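Tannase (Fusobacterium nucleatum subsp. nucleatum ATCC 25586, PDB 6YQ4) acts on gallotannins as a tannase, probably by ester hydrolysis on an alpha/beta-hydrolase fold, and carries a bound magnesium ion. Local coordinates at residues A142-Y147 against T196-F201; T301-I306 against S448-A453; N422-I427 against P452-L457; S432-R437 against G463-F468. All coordinates share one frame; numbering follows the deposited sequence.

Contact 1 lies apart from the rest, its centre about 32 Å from that of contact 2 and on the opposite side of the chain's centre; it joins helix 134-148 to the lead-in of strand 202-206. Along the chain it closes before the others open. Contacts 2 and 3 pack on helix 450-461, share P452 and A453 and end on the same stretch, centres about 13 Å apart. Contact 4, whose segments alternate with theirs, alone pairs sheet strands, those before and after that helix; its F468 packs against both. T433 OG1 on I200 O ties contact 4 to contact 1, an arrangement consistent with the alpha/beta-hydrolase fold.

Contact 1 of 4, residues A142-Y147 against T196-F201; sequences AVRYLY and TRDDIF
R144 and D198 meet in the buried, closely packed half of this contact. The extended arginine chain lies beside the loop, its CG 3.1 Å from R197 O. R144 NH2 makes a salt bridge to D198 OD2 at 2.8 Å, and NE adds a weak bond to the same oxygen. The pairing is not flat: guanidinium and carboxylate planes stand 64° apart, and NH2 meets OD2 from above the carboxylate plane. D198 OD1 accepts from N180 N, so both oxygens of this buried acid are engaged. Next to them V143 places CG1 3.6 Å from D198 CA, while its CG2 meets I200 CG2 with the side chains nearly perpendicular.

The other half is partly exposed. R197 lays CG over the face of the Y147 ring, 3.7 Å from the ring centroid, a CH-pi contact. Its chain bends at chi3 (-135°) and brings NE over the ring's rim, with the guanidinium set steeply to the ring rather than stacked on it. At the ring's edge Y147 OH lies 3.0 Å from D199 O; its bond from R197 NH2 (3.4 Å) is weak. T196 OG1 donates to R144 O (2.9 Å), tying the loop to the helix backbone.

Y147 also lies near D150, a magnesium ligand. Helix 134-148 packs V143 on F75 and I160 of the central sheet, and the loop, its I200 also resting on I160, runs on into strand 202-206.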
loop_
_atom_site.group_PDB
_atom_site.type_symbol
_atom_site.label_atom_id
_atom_site.label_comp_id
_atom_site.label_asym_id
_atom_site.label_seq_id
_atom_site.Cartn_x
_atom_site.Cartn_y
_atom_site.Cartn_z
ATOM N N ALA A 142 -15.953 -2.344 6.086
ATOM C CA ALA A 142 -15.627 -2.651 7.476
ATOM C C ALA A 142 -15.548 -1.381 8.315
ATOM O O ALA A 142 -16.018 -1.364 9.456
ATOM C CB ALA A 142 -14.324 -3.450 7.570
ATOM N N VAL A 143 -14.985 -0.301 7.760
ATOM C CA VAL A 143 -15.017 0.997 8.438
ATOM C C VAL A 143 -16.448 1.399 8.749
ATOM O O VAL A 143 -16.763 1.842 9.863
ATOM C CB VAL A 143 -14.312 2.075 7.589
ATOM C CG1 VAL A 143 -14.498 3.474 8.215
ATOM C CG2 VAL A 143 -12.855 1.783 7.483
ATOM N N ARG A 144 -17.337 1.256 7.774
ATOM C CA ARG A 144 -18.723 1.644 7.996
ATOM C C ARG A 144 -19.328 0.851 9.148
ATOM O O ARG A 144 -20.060 1.404 9.976
ATOM C CB ARG A 144 -19.513 1.462 6.699
ATOM C CG ARG A 144 -18.978 2.347 5.593
ATOM C CD ARG A 144 -19.775 2.256 4.320
ATOM N NE ARG A 144 -19.480 3.365 3.417
ATOM C CZ ARG A 144 -20.295 4.392 3.203
ATOM N NH1 ARG A 144 -21.466 4.467 3.822
ATOM N NH2 ARG A 144 -19.944 5.337 2.354
ATOM N N TYR A 145 -18.999 -0.443 9.228
ATOM C CA TYR A 145 -19.375 -1.264 10.375
ATOM C C TYR A 145 -18.851 -0.675 11.679
ATOM O O TYR A 145 -19.573 -0.631 12.682
ATOM C CB TYR A 145 -18.845 -2.688 10.184
ATOM C CG TYR A 145 -19.136 -3.627 11.329
ATOM C CD1 TYR A 145 -20.232 -4.494 11.280
ATOM C CD2 TYR A 145 -18.313 -3.658 12.453
ATOM C CE1 TYR A 145 -20.508 -5.341 12.318
ATOM C CE2 TYR A 145 -18.580 -4.510 13.497
ATOM C CZ TYR A 145 -19.679 -5.355 13.426
ATOM O OH TYR A 145 -19.949 -6.198 14.478
ATOM N N LEU A 146 -17.589 -0.241 11.692
ATOM C CA LEU A 146 -17.032 0.389 12.888
ATOM C C LEU A 146 -17.821 1.620 13.303
ATOM O O LEU A 146 -18.095 1.804 14.495
ATOM C CB LEU A 146 -15.575 0.759 12.663
ATOM C CG LEU A 146 -14.645 -0.429 12.434
ATOM C CD1 LEU A 146 -13.200 0.057 12.418
ATOM C CD2 LEU A 146 -14.859 -1.464 13.500
ATOM N N TYR A 147 -18.195 2.480 12.342
ATOM C CA TYR A 147 -18.956 3.689 12.685
ATOM C C TYR A 147 -20.349 3.346 13.193
ATOM O O TYR A 147 -20.806 3.911 14.193
ATOM C CB TYR A 147 -19.055 4.629 11.477
ATOM C CG TYR A 147 -17.841 5.520 11.319
ATOM C CD1 TYR A 147 -17.571 6.537 12.239
ATOM C CD2 TYR A 147 -16.948 5.332 10.270
ATOM C CE1 TYR A 147 -16.448 7.352 12.104
ATOM C CE2 TYR A 147 -15.824 6.144 10.122
ATOM C CZ TYR A 147 -15.577 7.149 11.040
ATOM O OH TYR A 147 -14.458 7.935 10.882
ATOM N N THR A 196 -23.251 4.409 6.740
ATOM C CA THR A 196 -22.673 5.322 7.716
ATOM C C THR A 196 -21.633 6.162 7.015
ATOM O O THR A 196 -21.972 7.177 6.378
ATOM C CB THR A 196 -22.134 4.541 8.926
ATOM O OG1 THR A 196 -21.063 3.695 8.519
ATOM C CG2 THR A 196 -23.202 3.692 9.529
ATOM N N ARG A 197 -20.345 5.799 7.084
ATOM C CA ARG A 197 -19.274 6.542 6.425
ATOM C C ARG A 197 -17.991 5.723 6.466
ATOM O O ARG A 197 -17.865 4.773 7.250
ATOM C CB ARG A 197 -19.053 7.911 7.070
ATOM C CG ARG A 197 -18.736 7.897 8.557
ATOM C CD ARG A 197 -18.656 9.331 9.059
ATOM N NE ARG A 197 -17.505 9.566 9.927
ATOM C CZ ARG A 197 -17.164 10.753 10.426
ATOM N NH1 ARG A 197 -17.907 11.818 10.155
ATOM N NH2 ARG A 197 -16.087 10.873 11.200
ATOM N N ASP A 198 -17.033 6.103 5.603
ATOM C CA ASP A 198 -15.799 5.338 5.463
ATOM C C ASP A 198 -14.531 6.192 5.486
ATOM O O ASP A 198 -13.437 5.667 5.229
ATOM C CB ASP A 198 -15.852 4.479 4.187
ATOM C CG ASP A 198 -16.212 5.284 2.949
ATOM O OD1 ASP A 198 -15.501 6.271 2.673
ATOM O OD2 ASP A 198 -17.185 4.919 2.241
ATOM N N ASP A 199 -14.622 7.478 5.824
ATOM C CA ASP A 199 -13.411 8.276 5.982
ATOM C C ASP A 199 -12.664 7.838 7.240
ATOM O O ASP A 199 -13.273 7.373 8.208
ATOM C CB ASP A 199 -13.754 9.764 6.046
ATOM C CG ASP A 199 -14.573 10.116 7.264
ATOM O OD1 ASP A 199 -15.710 9.608 7.380
ATOM O OD2 ASP A 199 -14.073 10.890 8.110
ATOM N N ILE A 200 -11.331 7.965 7.220
ATOM C CA ILE A 200 -10.513 7.495 8.333
ATOM C C ILE A 200 -9.657 8.635 8.877
ATOM O O ILE A 200 -9.563 9.710 8.293
ATOM C CB ILE A 200 -9.636 6.278 7.967
ATOM C CG1 ILE A 200 -8.672 6.601 6.841
ATOM C CG2 ILE A 200 -10.493 5.108 7.559
ATOM C CD1 ILE A 200 -7.588 5.608 6.733
ATOM N N PHE A 201 -9.029 8.374 10.032
ATOM C CA PHE A 201 -8.302 9.428 10.727
ATOM C C PHE A 201 -6.869 9.580 10.220
ATOM O O PHE A 201 -6.374 10.705 10.099
ATOM C CB PHE A 201 -8.318 9.175 12.237
ATOM C CG PHE A 201 -7.577 10.227 13.041
ATOM C CD1 PHE A 201 -8.140 11.470 13.291
ATOM C CD2 PHE A 201 -6.298 9.970 13.524
ATOM C CE1 PHE A 201 -7.440 12.457 14.035
ATOM C CE2 PHE A 201 -5.596 10.924 14.246
ATOM C CZ PHE A 201 -6.177 12.182 14.510
#

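Contact 2 of 4, residues T301-I306 against S448-A453; sequences TYLSII and SLAIPA
L303 points its forked end at helix 450-461 and straddles one turn of it. Its CD2 branch reaches A453 CB at 3.8 Å, and its CD1 branch lies 4.2 Å from A450 CB, so the two alanines, three residues apart, each receive one methyl. I306, one turn further along helix 298-316, also divides its branches. With CG1 turned away from its own carbonyl carbon (chi1 -68°), CD1 extends to A453 CB, while CG2 meets L449 CD2 at 4.2 Å. Y302 completes the set with its ring edge: CE2 approaches A453 CB at 4.3 Å, the methyl lying near the ring plane. A453 CB is thus touched by three side chains. The contact is wholly apolar, and the alanine side chains allow a close approach, 7.2 Å between L303 CA and A450 CA. S448 OG accepts a weak capping bond from A450 N where the chain turns into its helix, and also bonds weakly with A218 O.

Around this interface, helix 212-223 packs M222 against both L303 and A450, L340 of helix 340-344 also covers L303, and F468 of strand 465-469 meets I306, so two helices and the last sheet strand border the pair.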
loop_
_atom_site.group_PDB
_atom_site.type_symbol
_atom_site.label_atom_id
_atom_site.label_comp_id
_atom_site.label_asym_id
_atom_site.label_seq_id
_atom_site.Cartn_x
_atom_site.Cartn_y
_atom_site.Cartn_z
ATOM N N THR A 301 16.191 16.038 -8.997
ATOM C CA THR A 301 16.965 16.627 -7.902
ATOM C C THR A 301 16.236 16.466 -6.571
ATOM O O THR A 301 16.864 16.249 -5.527
ATOM C CB THR A 301 17.250 18.109 -8.202
ATOM O OG1 THR A 301 18.137 18.209 -9.320
ATOM C CG2 THR A 301 17.887 18.832 -7.005
ATOM N N TYR A 302 14.908 16.559 -6.592
ATOM C CA TYR A 302 14.120 16.270 -5.400
ATOM C C TYR A 302 14.326 14.828 -4.934
ATOM O O TYR A 302 14.544 14.573 -3.742
ATOM C CB TYR A 302 12.640 16.539 -5.677
ATOM C CG TYR A 302 11.729 16.141 -4.548
ATOM C CD1 TYR A 302 11.537 16.980 -3.462
ATOM C CD2 TYR A 302 11.075 14.929 -4.556
ATOM C CE1 TYR A 302 10.725 16.615 -2.425
ATOM C CE2 TYR A 302 10.258 14.554 -3.514
ATOM C CZ TYR A 302 10.087 15.405 -2.461
ATOM O OH TYR A 302 9.258 15.038 -1.432
ATOM N N LEU A 303 14.246 13.861 -5.860
ATOM C CA LEU A 303 14.423 12.471 -5.463
ATOM C C LEU A 303 15.800 12.234 -4.872
ATOM O O LEU A 303 15.944 11.518 -3.871
ATOM C CB LEU A 303 14.214 11.540 -6.647
ATOM C CG LEU A 303 12.820 11.306 -7.167
ATOM C CD1 LEU A 303 12.800 9.900 -7.722
ATOM C CD2 LEU A 303 11.834 11.454 -6.038
ATOM N N SER A 304 16.828 12.805 -5.496
ATOM C CA SER A 304 18.175 12.573 -5.013
ATOM C C SER A 304 18.332 13.081 -3.587
ATOM O O SER A 304 19.121 12.531 -2.818
ATOM C CB SER A 304 19.181 13.232 -5.956
ATOM O OG SER A 304 19.356 14.607 -5.639
ATOM N N ILE A 305 17.563 14.102 -3.204
ATOM C CA ILE A 305 17.671 14.629 -1.846
ATOM C C ILE A 305 17.062 13.659 -0.843
ATOM O O ILE A 305 17.583 13.489 0.266
ATOM C CB ILE A 305 17.033 16.028 -1.768
ATOM C CG1 ILE A 305 17.807 16.993 -2.663
ATOM C CG2 ILE A 305 17.082 16.543 -0.362
ATOM C CD1 ILE A 305 17.159 18.360 -2.812
ATOM N N ILE A 306 15.971 12.985 -1.219
ATOM C CA ILE A 306 15.442 11.896 -0.395
ATOM C C ILE A 306 16.537 10.877 -0.099
ATOM O O ILE A 306 16.683 10.405 1.034
ATOM C CB ILE A 306 14.253 11.223 -1.094
ATOM C CG1 ILE A 306 13.061 12.145 -1.163
ATOM C CG2 ILE A 306 13.846 9.932 -0.389
ATOM C CD1 ILE A 306 11.994 11.506 -2.030
ATOM N N SER A 448 9.016 2.025 -8.436
ATOM C CA SER A 448 9.866 3.201 -8.457
ATOM C C SER A 448 9.666 4.045 -7.199
ATOM O O SER A 448 8.537 4.276 -6.772
ATOM C CB SER A 448 9.534 4.022 -9.696
ATOM O OG SER A 448 10.498 5.020 -9.901
ATOM N N LEU A 449 10.769 4.512 -6.598
ATOM C CA LEU A 449 10.646 5.485 -5.508
ATOM C C LEU A 449 9.915 6.757 -5.955
ATOM O O LEU A 449 9.377 7.493 -5.119
ATOM C CB LEU A 449 12.034 5.845 -4.969
ATOM C CG LEU A 449 12.141 6.893 -3.859
ATOM C CD1 LEU A 449 11.580 6.352 -2.551
ATOM C CD2 LEU A 449 13.574 7.313 -3.669
ATOM N N ALA A 450 9.868 7.007 -7.264
ATOM C CA ALA A 450 9.143 8.151 -7.797
ATOM C C ALA A 450 7.663 8.102 -7.447
ATOM O O ALA A 450 7.026 9.154 -7.331
ATOM C CB ALA A 450 9.337 8.208 -9.316
ATOM N N ILE A 451 7.104 6.906 -7.266
ATOM C CA ILE A 451 5.658 6.720 -7.140
ATOM C C ILE A 451 5.205 7.089 -5.728
ATOM O O ILE A 451 4.281 7.904 -5.588
ATOM C CB ILE A 451 5.226 5.283 -7.506
ATOM C CG1 ILE A 451 5.322 5.038 -9.011
ATOM C CG2 ILE A 451 3.774 5.037 -7.047
ATOM C CD1 ILE A 451 4.122 5.633 -9.786
ATOM N N PRO A 452 5.773 6.511 -4.659
ATOM C CA PRO A 452 5.405 7.003 -3.323
ATOM C C PRO A 452 5.795 8.460 -3.100
ATOM O O PRO A 452 5.045 9.185 -2.427
ATOM C CB PRO A 452 6.152 6.056 -2.355
ATOM C CG PRO A 452 7.272 5.429 -3.171
ATOM C CD PRO A 452 6.698 5.354 -4.583
ATOM N N ALA A 453 6.929 8.913 -3.654
ATOM C CA ALA A 453 7.278 10.343 -3.581
ATOM C C ALA A 453 6.186 11.219 -4.184
ATOM O O ALA A 453 5.811 12.250 -3.597
ATOM C CB ALA A 453 8.599 10.630 -4.306
#

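Contact 3 of 4, residues N422-I427 against P452-L457; sequences NPMYYI and PAILAL
I427 CD1 and L455 CD1 come within 3.6 Å, their side chains crossing at about a right angle, in the apolar packing of the 3-10 turn 423-425 and the residues that follow it on helix 450-461. L455 holds CG opposite its own N (chi1 177°), which carries CD1 out to this meeting; the same methyl lies 4.2 Å from P423 CB, so a single leucine branch is shared by the proline ring and the isoleucine. M424 starts off to the side of the helix, but bends at both chi2 (-58°) and chi3 (-70°) bring the end of its chain back: CE reaches I454 CG2 at 3.6 Å, again methyl on methyl with the side chains at about a right angle, and SD makes only a longer contact, 4.3 Å from L455 CA.

The polar bonds lie within the turn or run from it to residues beyond the helix. N422 OD1 accepts from M424 N (3.1 Å), an Asx turn whose donor stands above the plane of the amide carbonyl, and P423 O accepts from Y426 N at 2.9 Å. N422 ND2 is in turn held by E213 and N211. These bonds shape the backbone from which M424 and I427 extend.

The turn follows helix 415-420 and precedes strand 435-439. Helix 167-177 covers it through L174 and A177, which meet P423, and A177 also touches I427; F299 of helix 298-316 lies against I454 beyond.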
loop_
_atom_site.group_PDB
_atom_site.type_symbol
_atom_site.label_atom_id
_atom_site.label_comp_id
_atom_site.label_asym_id
_atom_site.label_seq_id
_atom_site.Cartn_x
_atom_site.Cartn_y
_atom_site.Cartn_z
ATOM N N ASN A 422 -6.908 4.282 -7.677
ATOM C CA ASN A 422 -5.777 5.212 -7.665
ATOM C C ASN A 422 -6.009 6.419 -6.761
ATOM O O ASN A 422 -6.795 7.315 -7.117
ATOM C CB ASN A 422 -5.463 5.685 -9.079
ATOM C CG ASN A 422 -4.167 6.480 -9.137
ATOM O OD1 ASN A 422 -3.496 6.662 -8.117
ATOM N ND2 ASN A 422 -3.801 6.938 -10.324
ATOM N N PRO A 423 -5.344 6.502 -5.608
ATOM C CA PRO A 423 -5.545 7.657 -4.718
ATOM C C PRO A 423 -5.286 9.003 -5.385
ATOM O O PRO A 423 -5.857 10.009 -4.939
ATOM C CB PRO A 423 -4.537 7.418 -3.585
ATOM C CG PRO A 423 -4.155 6.082 -3.643
ATOM C CD PRO A 423 -4.368 5.559 -5.056
ATOM N N MET A 424 -4.475 9.046 -6.447
ATOM C CA MET A 424 -4.164 10.319 -7.106
ATOM C C MET A 424 -5.416 11.074 -7.544
ATOM O O MET A 424 -5.474 12.302 -7.425
ATOM C CB MET A 424 -3.252 10.088 -8.302
ATOM C CG MET A 424 -1.891 9.549 -7.921
ATOM S SD MET A 424 -1.002 10.627 -6.781
ATOM C CE MET A 424 -0.651 11.962 -7.900
ATOM N N TYR A 425 -6.428 10.376 -8.057
ATOM C CA TYR A 425 -7.604 11.096 -8.537
ATOM C C TYR A 425 -8.517 11.562 -7.412
ATOM O O TYR A 425 -9.549 12.174 -7.692
ATOM C CB TYR A 425 -8.415 10.237 -9.514
ATOM C CG TYR A 425 -7.614 9.667 -10.646
ATOM C CD1 TYR A 425 -7.155 10.477 -11.676
ATOM C CD2 TYR A 425 -7.302 8.313 -10.681
ATOM C CE1 TYR A 425 -6.410 9.950 -12.726
ATOM C CE2 TYR A 425 -6.554 7.777 -11.711
ATOM C CZ TYR A 425 -6.111 8.600 -12.730
ATOM O OH TYR A 425 -5.371 8.059 -13.750
ATOM N N TYR A 426 -8.184 11.285 -6.157
ATOM C CA TYR A 426 -9.072 11.621 -5.054
ATOM C C TYR A 426 -8.472 12.606 -4.057
ATOM O O TYR A 426 -9.210 13.146 -3.233
ATOM C CB TYR A 426 -9.502 10.343 -4.302
ATOM C CG TYR A 426 -10.356 9.379 -5.120
ATOM C CD1 TYR A 426 -11.741 9.523 -5.197
ATOM C CD2 TYR A 426 -9.771 8.329 -5.816
ATOM C CE1 TYR A 426 -12.518 8.647 -5.935
ATOM C CE2 TYR A 426 -10.538 7.453 -6.562
ATOM C CZ TYR A 426 -11.902 7.616 -6.625
ATOM O OH TYR A 426 -12.629 6.719 -7.364
ATOM N N ILE A 427 -7.177 12.849 -4.100
ATOM C CA ILE A 427 -6.520 13.678 -3.104
ATOM C C ILE A 427 -6.711 15.137 -3.481
ATOM O O ILE A 427 -6.348 15.551 -4.584
ATOM C CB ILE A 427 -5.031 13.328 -3.008
ATOM C CG1 ILE A 427 -4.845 11.911 -2.455
ATOM C CG2 ILE A 427 -4.309 14.348 -2.132
ATOM C CD1 ILE A 427 -3.463 11.365 -2.650
ATOM N N PRO A 452 5.773 6.511 -4.659
ATOM C CA PRO A 452 5.405 7.003 -3.323
ATOM C C PRO A 452 5.795 8.460 -3.100
ATOM O O PRO A 452 5.045 9.185 -2.427
ATOM C CB PRO A 452 6.152 6.056 -2.355
ATOM C CG PRO A 452 7.272 5.429 -3.171
ATOM C CD PRO A 452 6.698 5.354 -4.583
ATOM N N ALA A 453 6.929 8.913 -3.654
ATOM C CA ALA A 453 7.278 10.343 -3.581
ATOM C C ALA A 453 6.186 11.219 -4.184
ATOM O O ALA A 453 5.811 12.250 -3.597
ATOM C CB ALA A 453 8.599 10.630 -4.306
ATOM N N ILE A 454 5.678 10.839 -5.371
ATOM C CA ILE A 454 4.597 11.604 -6.002
ATOM C C ILE A 454 3.343 11.600 -5.131
ATOM O O ILE A 454 2.650 12.616 -5.018
ATOM C CB ILE A 454 4.305 11.057 -7.406
ATOM C CG1 ILE A 454 5.351 11.546 -8.409
ATOM C CG2 ILE A 454 2.875 11.391 -7.845
ATOM C CD1 ILE A 454 5.285 10.734 -9.700
ATOM N N LEU A 455 3.021 10.468 -4.498
ATOM C CA LEU A 455 1.891 10.468 -3.567
ATOM C C LEU A 455 2.135 11.452 -2.425
ATOM O O LEU A 455 1.272 12.276 -2.095
ATOM C CB LEU A 455 1.669 9.070 -3.015
ATOM C CG LEU A 455 0.587 8.848 -1.969
ATOM C CD1 LEU A 455 -0.769 8.923 -2.612
ATOM C CD2 LEU A 455 0.791 7.479 -1.342
ATOM N N ALA A 456 3.323 11.373 -1.820
ATOM C CA ALA A 456 3.687 12.267 -0.734
ATOM C C ALA A 456 3.627 13.732 -1.169
ATOM O O ALA A 456 3.157 14.588 -0.418
ATOM C CB ALA A 456 5.076 11.876 -0.211
ATOM N N LEU A 457 4.047 14.045 -2.395
ATOM C CA LEU A 457 4.013 15.451 -2.809
ATOM C C LEU A 457 2.587 15.942 -2.971
ATOM O O LEU A 457 2.265 17.086 -2.615
ATOM C CB LEU A 457 4.772 15.654 -4.116
ATOM C CG LEU A 457 6.292 15.550 -4.030
ATOM C CD1 LEU A 457 6.927 15.123 -5.378
ATOM C CD2 LEU A 457 6.830 16.849 -3.543
#

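Contact 4 of 4, residues S432-R437 against G463-F468; sequences STKYWR and GKIVNF
W436 and K464 both turn CG away from the carbonyl carbon (W436 chi1 -59°) and lie side by side, the indole against the lysine's base. K464 CB lies 4.0 Å from W436 CD1, and bends at chi2 and chi3 carry the lysine chain past the tryptophan, its CD 3.6 Å from T433 O. T433 O accepts a hydrogen bond from W436 NE1 (2.9 Å), with the acceptor close to the ring plane, a bond that restrains the ring's rotation. The lysine end continues to S429 O and T431 O.

The backbones form a parallel pair, Y435 beside I465, W436 beside V466 and R437 beside N467. I465 N donates to K434 O (2.9 Å) and N467 N to W436 O (2.8 Å), the latter nearly straight at 168°; between them the bond from W436 N to I465 O is weak. Y435 and R437 project from one face with I465 and N467, and there Y435 CD1 touches I465 CB at 3.9 Å. W436 and V466 share the other face, where W436 CB meets V466 CG2 at 4.2 Å and helix 450-461 covers both through L459.

This is the parallel pairing of a beta-alpha-beta unit, and G463 ends its helix in a Schellman motif. Polar groups gather on the Y435 face: R437 forms a salt bridge with D481, and N467 OD1 accepts from R439. Backbone bonds and apolar pairs thus join the strands, while R437, N467 and K464 direct their polar ends to partners beyond them.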
loop_
_atom_site.group_PDB
_atom_site.type_symbol
_atom_site.label_atom_id
_atom_site.label_comp_id
_atom_site.label_asym_id
_atom_site.label_seq_id
_atom_site.Cartn_x
_atom_site.Cartn_y
_atom_site.Cartn_z
ATOM N N SER A 432 -10.309 14.470 3.766
ATOM C CA SER A 432 -10.587 14.632 5.190
ATOM C C SER A 432 -9.521 13.990 6.067
ATOM O O SER A 432 -9.354 14.402 7.224
ATOM C CB SER A 432 -11.974 14.065 5.555
ATOM O OG SER A 432 -12.157 12.696 5.199
ATOM N N THR A 433 -8.805 12.993 5.558
ATOM C CA THR A 433 -7.762 12.347 6.344
ATOM C C THR A 433 -6.549 13.272 6.406
ATOM O O THR A 433 -5.928 13.558 5.378
ATOM C CB THR A 433 -7.396 10.993 5.739
ATOM O OG1 THR A 433 -8.553 10.144 5.748
ATOM C CG2 THR A 433 -6.295 10.329 6.538
ATOM N N LYS A 434 -6.200 13.724 7.611
ATOM C CA LYS A 434 -5.119 14.695 7.738
ATOM C C LYS A 434 -3.735 14.044 7.739
ATOM O O LYS A 434 -2.796 14.605 7.170
ATOM C CB LYS A 434 -5.314 15.542 9.003
ATOM C CG LYS A 434 -5.111 17.058 8.789
ATOM C CD LYS A 434 -5.269 17.877 10.108
ATOM C CE LYS A 434 -3.937 18.514 10.556
ATOM N NZ LYS A 434 -4.103 19.450 11.729
ATOM N N TYR A 435 -3.564 12.890 8.380
ATOM C CA TYR A 435 -2.235 12.386 8.720
ATOM C C TYR A 435 -1.861 11.141 7.920
ATOM O O TYR A 435 -2.665 10.216 7.764
ATOM C CB TYR A 435 -2.153 12.085 10.210
ATOM C CG TYR A 435 -2.577 13.224 11.094
ATOM C CD1 TYR A 435 -1.723 14.303 11.319
ATOM C CD2 TYR A 435 -3.826 13.227 11.698
ATOM C CE1 TYR A 435 -2.096 15.356 12.116
ATOM C CE2 TYR A 435 -4.214 14.259 12.512
ATOM C CZ TYR A 435 -3.337 15.337 12.711
ATOM O OH TYR A 435 -3.685 16.374 13.526
ATOM N N TRP A 436 -0.620 11.120 7.434
ATOM C CA TRP A 436 -0.129 10.138 6.467
ATOM C C TRP A 436 1.309 9.804 6.808
ATOM O O TRP A 436 2.140 10.709 6.911
ATOM C CB TRP A 436 -0.188 10.669 5.017
ATOM C CG TRP A 436 -1.580 11.048 4.595
ATOM C CD1 TRP A 436 -2.330 12.114 5.050
ATOM C CD2 TRP A 436 -2.399 10.351 3.662
ATOM N NE1 TRP A 436 -3.569 12.105 4.453
ATOM C CE2 TRP A 436 -3.633 11.028 3.599
ATOM C CE3 TRP A 436 -2.216 9.199 2.879
ATOM C CZ2 TRP A 436 -4.666 10.609 2.762
ATOM C CZ3 TRP A 436 -3.237 8.802 2.039
ATOM C CH2 TRP A 436 -4.450 9.492 1.993
ATOM N N ARG A 437 1.599 8.515 6.977
ATOM C CA ARG A 437 2.962 8.031 7.156
ATOM C C ARG A 437 3.260 7.055 6.023
ATOM O O ARG A 437 2.538 6.066 5.838
ATOM C CB ARG A 437 3.156 7.373 8.529
ATOM C CG ARG A 437 4.614 7.101 8.867
ATOM C CD ARG A 437 4.698 6.223 10.070
ATOM N NE ARG A 437 6.051 6.071 10.604
ATOM C CZ ARG A 437 6.776 4.957 10.518
ATOM N NH1 ARG A 437 6.302 3.880 9.869
ATOM N NH2 ARG A 437 7.983 4.919 11.067
ATOM N N GLY A 463 -2.214 20.216 1.605
ATOM C CA GLY A 463 -2.396 20.696 2.955
ATOM C C GLY A 463 -2.475 19.636 4.028
ATOM O O GLY A 463 -2.883 19.952 5.157
ATOM N N LYS A 464 -2.085 18.404 3.729
ATOM C CA LYS A 464 -2.132 17.317 4.696
ATOM C C LYS A 464 -0.761 17.144 5.329
ATOM O O LYS A 464 0.260 17.513 4.749
ATOM C CB LYS A 464 -2.583 16.005 4.038
ATOM C CG LYS A 464 -3.729 16.145 3.031
ATOM C CD LYS A 464 -5.008 16.636 3.702
ATOM C CE LYS A 464 -5.841 17.482 2.730
ATOM N NZ LYS A 464 -7.014 18.256 3.341
ATOM N N ILE A 465 -0.745 16.584 6.534
ATOM C CA ILE A 465 0.498 16.391 7.270
ATOM C C ILE A 465 1.052 15.022 6.878
ATOM O O ILE A 465 0.384 13.999 7.060
ATOM C CB ILE A 465 0.278 16.514 8.788
ATOM C CG1 ILE A 465 0.242 17.983 9.250
ATOM C CG2 ILE A 465 1.430 15.897 9.527
ATOM C CD1 ILE A 465 -0.893 18.823 8.732
ATOM N N VAL A 466 2.269 15.005 6.327
ATOM C CA VAL A 466 2.851 13.840 5.685
ATOM C C VAL A 466 4.205 13.526 6.305
ATOM O O VAL A 466 5.084 14.387 6.343
ATOM C CB VAL A 466 3.005 14.066 4.174
ATOM C CG1 VAL A 466 3.822 12.954 3.551
ATOM C CG2 VAL A 466 1.630 14.174 3.504
ATOM N N ASN A 467 4.397 12.273 6.739
ATOM C CA ASN A 467 5.676 11.789 7.269
ATOM C C ASN A 467 6.213 10.718 6.312
ATOM O O ASN A 467 5.778 9.561 6.352
ATOM C CB ASN A 467 5.499 11.252 8.692
ATOM C CG ASN A 467 6.817 10.870 9.354
ATOM O OD1 ASN A 467 7.641 10.171 8.776
ATOM N ND2 ASN A 467 6.999 11.302 10.584
ATOM N N PHE A 468 7.186 11.111 5.471
ATOM C CA PHE A 468 7.715 10.322 4.365
ATOM C C PHE A 468 9.219 10.198 4.493
ATOM O O PHE A 468 9.908 11.171 4.811
ATOM C CB PHE A 468 7.380 10.947 3.019
ATOM C CG PHE A 468 8.002 10.231 1.822
ATOM C CD1 PHE A 468 7.723 8.911 1.558
ATOM C CD2 PHE A 468 8.818 10.909 0.938
ATOM C CE1 PHE A 468 8.271 8.262 0.444
ATOM C CE2 PHE A 468 9.381 10.254 -0.184
ATOM C CZ PHE A 468 9.106 8.928 -0.424
#